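Local coordinates for protein ectonucleotide pyrophosphatase/phosphodiesterase family member 5 (Mus musculus, PDB 5VEO) that probably hydrolyses nucleotide phosphodiester or pyrophosphate bonds as a zinc-dependent ectoenzyme of the alkaline phosphatase superfamily, at residues 211-214 / 215-219; 360-363 / 364-368. The protein carries 1 engineered substitution. One frame throughout, in Å; residues are numbered along the deposited sequence.

Contact 1: 211-214 / 215-219; sequences AKLW and NNVNL
Lys212 offers its carbonyl oxygen to the side-chain amide of Asn216: ND2 of Asn216 lies 3.0 Å from O of Lys212, in a nearly straight bond (171°). The oxygen sits in the plane of the amide, though the nitrogen approaches from above the carbonyl plane. Asn216 reaches back because its CG stands between the backbone N and carbonyl carbon (chi1 43°), and its OD1 is held by Lys15. The N-H of Asn216 closes a type I turn onto O of Leu213 (N to O 3.0 Å), and the N-H of Val217 adds a weak second bond to the same oxygen. On its apolar side, CB of Leu213 meets CG2 of Val217 at 3.8 Å. Trp214 swings its indole forward along the chain, CG anti to the backbone N (chi1 174°), and CZ3 at the ring edge touches CD2 of Leu219 at 3.9 Å. Lys212, at positive phi, is the C-prime residue of the Schellman motif ending helix 190-210, and the turn leads directly into strand 218-222. Leu213 packs against helix 149-160, while Trp214 stacks on His341 of strand 338-341 and lies against Ile205 and Leu208.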
ATOM      1  N   ALA A 211     -11.612  15.182  21.327  1.00 23.52           N
ATOM      2  CA  ALA A 211     -11.620  13.997  22.176  1.00 22.55           C
ATOM      3  C   ALA A 211     -10.442  13.937  23.150  1.00 23.87           C
ATOM      4  O   ALA A 211     -10.278  12.926  23.839  1.00 25.27           O
ATOM      5  CB  ALA A 211     -11.625  12.726  21.316  1.00 23.43           C
ATOM      6  N   LYS A 212      -9.630  14.991  23.234  1.00 24.33           N
ATOM      7  CA  LYS A 212      -8.486  15.031  24.148  1.00 21.71           C
ATOM      8  C   LYS A 212      -7.500  13.908  23.856  1.00 25.22           C
ATOM      9  O   LYS A 212      -6.887  13.340  24.753  1.00 27.05           O
ATOM     10  CB  LYS A 212      -8.959  14.986  25.610  1.00 27.56           C
ATOM     11  CG  LYS A 212      -9.915  16.094  25.904  1.00 32.24           C
ATOM     12  CD  LYS A 212     -10.314  16.136  27.385  1.00 40.27           C
ATOM     13  CE  LYS A 212     -11.715  16.713  27.551  1.00 48.69           C
ATOM     14  NZ  LYS A 212     -12.020  17.157  28.959  1.00 53.12           N
ATOM     15  N   LEU A 213      -7.332  13.594  22.566  1.00 23.07           N
ATOM     16  CA  LEU A 213      -6.381  12.596  22.116  1.00 20.21           C
ATOM     17  C   LEU A 213      -5.205  13.186  21.352  1.00 20.80           C
ATOM     18  O   LEU A 213      -4.197  12.496  21.182  1.00 25.40           O
ATOM     19  CB  LEU A 213      -7.055  11.583  21.178  1.00 19.70           C
ATOM     20  CG  LEU A 213      -8.177  10.715  21.769  1.00 20.15           C
ATOM     21  CD1 LEU A 213      -8.898  10.011  20.640  1.00 21.29           C
ATOM     22  CD2 LEU A 213      -7.563   9.715  22.689  1.00 22.85           C
ATOM     23  N   TRP A 214      -5.306  14.438  20.909  1.00 20.53           N
ATOM     24  CA  TRP A 214      -4.305  15.003  20.004  1.00 20.28           C
ATOM     25  C   TRP A 214      -2.898  14.931  20.589  1.00 21.21           C
ATOM     26  O   TRP A 214      -1.937  14.632  19.877  1.00 23.41           O
ATOM     27  CB  TRP A 214      -4.682  16.446  19.675  1.00 21.27           C
ATOM     28  CG  TRP A 214      -3.665  17.178  18.870  1.00 21.29           C
ATOM     29  CD1 TRP A 214      -2.908  18.241  19.276  1.00 24.49           C
ATOM     30  CD2 TRP A 214      -3.291  16.909  17.510  1.00 21.17           C
ATOM     31  NE1 TRP A 214      -2.081  18.654  18.249  1.00 27.12           N
ATOM     32  CE2 TRP A 214      -2.301  17.852  17.155  1.00 23.88           C
ATOM     33  CE3 TRP A 214      -3.693  15.959  16.562  1.00 20.09           C
ATOM     34  CZ2 TRP A 214      -1.703  17.869  15.886  1.00 26.25           C
ATOM     35  CZ3 TRP A 214      -3.099  15.979  15.301  1.00 22.39           C
ATOM     36  CH2 TRP A 214      -2.114  16.926  14.978  1.00 25.74           C
ATOM     37  N   ASN A 215      -2.729  15.230  21.869  1.00 24.61           N
ATOM     38  CA  ASN A 215      -1.381  15.181  22.405  1.00 22.81           C
ATOM     39  C   ASN A 215      -1.046  13.888  23.144  1.00 26.12           C
ATOM     40  O   ASN A 215      -0.016  13.832  23.814  1.00 29.57           O
ATOM     41  CB  ASN A 215      -1.146  16.423  23.283  1.00 33.55           C
ATOM     42  CG  ASN A 215      -0.858  17.644  22.428  1.00 39.75           C
ATOM     43  OD1 ASN A 215       0.046  17.611  21.561  1.00 40.89           O
ATOM     44  ND2 ASN A 215      -1.658  18.691  22.586  1.00 38.96           N
ATOM     45  N   ASN A 216      -1.843  12.820  23.008  1.00 26.79           N
ATOM     46  CA  ASN A 216      -1.423  11.528  23.542  1.00 25.65           C
ATOM     47  C   ASN A 216      -1.594  10.373  22.572  1.00 25.44           C
ATOM     48  O   ASN A 216      -1.471   9.212  22.990  1.00 36.66           O
ATOM     49  CB  ASN A 216      -2.153  11.175  24.848  1.00 33.63           C
ATOM     50  CG  ASN A 216      -3.612  11.475  24.801  1.00 40.49           C
ATOM     51  OD1 ASN A 216      -4.437  10.596  24.553  1.00 46.31           O
ATOM     52  ND2 ASN A 216      -3.950  12.730  25.039  1.00 44.62           N
ATOM     53  N   VAL A 217      -1.916  10.643  21.311  1.00 21.89           N
ATOM     54  CA  VAL A 217      -1.899   9.636  20.258  1.00 21.00           C
ATOM     55  C   VAL A 217      -0.801  10.038  19.298  1.00 18.14           C
ATOM     56  O   VAL A 217      -0.706  11.210  18.946  1.00 21.96           O
ATOM     57  CB  VAL A 217      -3.244   9.560  19.520  1.00 22.58           C
ATOM     58  CG1 VAL A 217      -3.116   8.697  18.250  1.00 24.65           C
ATOM     59  CG2 VAL A 217      -4.333   9.036  20.454  1.00 27.44           C
ATOM     60  N   ASN A 218       0.035   9.086  18.907  1.00 16.99           N
ATOM     61  CA  ASN A 218       1.012   9.309  17.840  1.00 16.21           C
ATOM     62  C   ASN A 218       0.299   9.059  16.518  1.00 16.74           C
ATOM     63  O   ASN A 218      -0.050   7.913  16.209  1.00 17.86           O
ATOM     64  CB  ASN A 218       2.207   8.387  18.018  1.00 15.03           C
ATOM     65  CG  ASN A 218       2.988   8.705  19.285  1.00 17.36           C
ATOM     66  OD1 ASN A 218       3.676   9.714  19.350  1.00 21.67           O
ATOM     67  ND2 ASN A 218       2.830   7.874  20.310  1.00 21.15           N
ATOM     68  N   LEU A 219       0.048  10.140  15.772  1.00 14.30           N
ATOM     69  CA  LEU A 219      -0.638  10.091  14.487  1.00 13.39           C
ATOM     70  C   LEU A 219       0.398   9.960  13.374  1.00 11.41           C
ATOM     71  O   LEU A 219       1.276  10.811  13.244  1.00 14.61           O
ATOM     72  CB  LEU A 219      -1.476  11.350  14.284  1.00 14.40           C
ATOM     73  CG  LEU A 219      -2.104  11.573  12.916  1.00 14.17           C
ATOM     74  CD1 LEU A 219      -3.094  10.451  12.603  1.00 15.65           C
ATOM     75  CD2 LEU A 219      -2.783  12.911  12.864  1.00 18.29           C
TER
HETATM   76  O   HOH W   1      -1.446  13.344  17.474  1.00 20.64           O

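Contact 2: 360-363 / 364-368; sequences YSLL and CHLLN
From Tyr360 to Leu366 the backbone is helical, with four successive i to i+4 bonds, beginning with N of Cys364 to O of Tyr360 at 2.9 Å (170°), the last from N of Leu367 to O of Leu363. One turn apart, Tyr360 and Cys364 form a sulfur-aromatic contact. SG of Cys364 hangs over one face of the phenol ring, 3.9 Å from the centroid of the Tyr360 ring and 16° off its normal. It is shifted toward the hydroxyl end, so that its nearest ring atom is CZ of Tyr360, 3.7 Å from SG of Cys364. With CG anti to the backbone N (chi1 176°), the tyrosine ring folds forward beneath the sulfur, and its OH is fixed by a hydrogen bond with the backbone N of Leu372. Replacing Tyr360 with an alanine would probably strip the sulfur of its aromatic partner and leave the Leu372 amide without this acceptor. On another side of the helix, Leu362 and Leu366 meet more loosely, CG of Leu362 standing 4.1 Å from CD1 of Leu366. The helix ends in a Schellman motif, where Asn368 takes positive phi and its N bonds back to O of His365. Leu363, Leu366 and Leu367 press on strand 16-21 through Val16, with Leu363 also reaching Val18; Ile109 of helix 109-115 packs on Tyr360, Leu363 and Cys364, and helix 378-381 covers Ser361 and Leu362.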
ATOM      1  N   TYR A 360       6.937  -0.973  10.617  1.00 12.91           N
ATOM      2  CA  TYR A 360       6.588  -2.026  11.566  1.00 14.13           C
ATOM      3  C   TYR A 360       7.495  -1.991  12.792  1.00 13.92           C
ATOM      4  O   TYR A 360       7.017  -2.091  13.930  1.00 14.80           O
ATOM      5  CB  TYR A 360       6.677  -3.369  10.857  1.00 13.62           C
ATOM      6  CG  TYR A 360       6.433  -4.597  11.719  1.00 13.32           C
ATOM      7  CD1 TYR A 360       5.148  -4.983  12.070  1.00 13.22           C
ATOM      8  CD2 TYR A 360       7.489  -5.400  12.123  1.00 16.36           C
ATOM      9  CE1 TYR A 360       4.921  -6.120  12.834  1.00 15.74           C
ATOM     10  CE2 TYR A 360       7.275  -6.541  12.871  1.00 16.72           C
ATOM     11  CZ  TYR A 360       5.998  -6.888  13.235  1.00 15.33           C
ATOM     12  OH  TYR A 360       5.816  -8.023  13.978  1.00 17.86           O
ATOM     13  N   SER A 361       8.806  -1.832  12.584  1.00 15.63           N
ATOM     14  CA  SER A 361       9.739  -1.793  13.709  0.61 17.15           C
ATOM     15  C   SER A 361       9.464  -0.589  14.592  1.00 19.23           C
ATOM     16  O   SER A 361       9.553  -0.672  15.827  1.00 20.38           O
ATOM     17  CB  SER A 361      11.180  -1.729  13.192  0.61 19.25           C
ATOM     18  OG  SER A 361      11.512  -2.844  12.388  0.61 22.62           O
ATOM     19  N   LEU A 362       9.129   0.540  13.967  1.00 17.26           N
ATOM     20  CA  LEU A 362       8.782   1.746  14.706  1.00 17.77           C
ATOM     21  C   LEU A 362       7.514   1.532  15.523  1.00 16.60           C
ATOM     22  O   LEU A 362       7.460   1.893  16.704  1.00 17.82           O
ATOM     23  CB  LEU A 362       8.601   2.910  13.731  1.00 17.84           C
ATOM     24  CG  LEU A 362       8.169   4.249  14.318  1.00 20.38           C
ATOM     25  CD1 LEU A 362       9.195   4.704  15.299  1.00 23.57           C
ATOM     26  CD2 LEU A 362       7.983   5.305  13.226  1.00 21.36           C
ATOM     27  N   LEU A 363       6.478   0.949  14.901  1.00 16.05           N
ATOM     28  CA  LEU A 363       5.227   0.668  15.610  1.00 14.16           C
ATOM     29  C   LEU A 363       5.461  -0.239  16.806  1.00 15.47           C
ATOM     30  O   LEU A 363       4.944   0.010  17.905  1.00 17.73           O
ATOM     31  CB  LEU A 363       4.213   0.013  14.671  1.00 13.74           C
ATOM     32  CG  LEU A 363       3.706   0.864  13.496  1.00 15.29           C
ATOM     33  CD1 LEU A 363       2.684   0.154  12.660  1.00 15.66           C
ATOM     34  CD2 LEU A 363       3.118   2.167  13.976  1.00 20.37           C
ATOM     35  N   CYS A 364       6.200  -1.329  16.599  1.00 17.16           N
ATOM     36  CA  CYS A 364       6.466  -2.251  17.701  1.00 18.64           C
ATOM     37  C   CYS A 364       7.225  -1.558  18.822  1.00 20.04           C
ATOM     38  O   CYS A 364       6.971  -1.815  20.006  1.00 21.89           O
ATOM     39  CB  CYS A 364       7.237  -3.471  17.197  1.00 18.39           C
ATOM     40  SG  CYS A 364       6.240  -4.603  16.198  1.00 19.81           S
ATOM     41  N   HIS A 365       8.160  -0.672  18.473  1.00 20.39           N
ATOM     42  CA  HIS A 365       8.864   0.092  19.496  1.00 19.56           C
ATOM     43  C   HIS A 365       7.905   0.990  20.270  1.00 20.03           C
ATOM     44  O   HIS A 365       7.908   1.005  21.505  1.00 23.72           O
ATOM     45  CB  HIS A 365       9.982   0.924  18.866  1.00 19.79           C
ATOM     46  CG  HIS A 365      10.687   1.801  19.851  1.00 23.42           C
ATOM     47  ND1 HIS A 365      11.716   1.346  20.646  1.00 29.59           N
ATOM     48  CD2 HIS A 365      10.485   3.093  20.199  1.00 27.11           C
ATOM     49  CE1 HIS A 365      12.136   2.327  21.425  1.00 30.34           C
ATOM     50  NE2 HIS A 365      11.395   3.395  21.184  1.00 29.87           N
ATOM     51  N   LEU A 366       7.078   1.756  19.558  1.00 18.80           N
ATOM     52  CA  LEU A 366       6.169   2.675  20.230  1.00 20.08           C
ATOM     53  C   LEU A 366       5.225   1.931  21.160  1.00 19.84           C
ATOM     54  O   LEU A 366       4.917   2.407  22.259  1.00 23.57           O
ATOM     55  CB  LEU A 366       5.372   3.469  19.200  1.00 22.05           C
ATOM     56  CG  LEU A 366       6.199   4.452  18.387  1.00 19.56           C
ATOM     57  CD1 LEU A 366       5.366   4.983  17.208  1.00 23.75           C
ATOM     58  CD2 LEU A 366       6.687   5.587  19.262  1.00 27.06           C
ATOM     59  N   LEU A 367       4.749   0.769  20.733  1.00 19.05           N
ATOM     60  CA  LEU A 367       3.754   0.015  21.480  1.00 18.39           C
ATOM     61  C   LEU A 367       4.373  -0.975  22.456  1.00 21.41           C
ATOM     62  O   LEU A 367       3.639  -1.736  23.098  1.00 22.37           O
ATOM     63  CB  LEU A 367       2.843  -0.718  20.503  1.00 19.42           C
ATOM     64  CG  LEU A 367       2.067   0.172  19.528  1.00 19.74           C
ATOM     65  CD1 LEU A 367       1.303  -0.685  18.535  1.00 23.54           C
ATOM     66  CD2 LEU A 367       1.126   1.104  20.282  1.00 27.26           C
ATOM     67  N   ASN A 368       5.696  -1.002  22.576  1.00 25.08           N
ATOM     68  CA  ASN A 368       6.367  -1.936  23.473  1.00 25.80           C
ATOM     69  C   ASN A 368       5.957  -3.380  23.170  1.00 26.15           C
ATOM     70  O   ASN A 368       5.595  -4.157  24.058  1.00 28.21           O
ATOM     71  CB  ASN A 368       6.068  -1.584  24.925  1.00 25.99           C
ATOM     72  CG  ASN A 368       7.056  -2.195  25.877  1.00 39.07           C
ATOM     73  OD1 ASN A 368       8.192  -2.487  25.507  1.00 44.42           O
ATOM     74  ND2 ASN A 368       6.630  -2.404  27.115  1.00 41.14           N
TER

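Both contacts are local and lie in series, neither nesting within nor crossing the other. Going from the N terminus, contact 1 comes first and closes the short loop by which helix 190-210 passes into strand 218-222 of the mixed sheet. Contact 2 follows much later, after strand 349-355 at one margin of that sheet, and closes successive turns of helix 359-366. Their centres are about 17 Å apart and their nearest atoms about 5 Å, without touching. Strand 16-21 connects them: Leu17 receives Val217 and Leu219 of contact 1, whereas Val16 and Val18 receive leucines of contact 2. Ala344 is a further shared neighbour, bonded through its N to Asn218 and touched by Leu366.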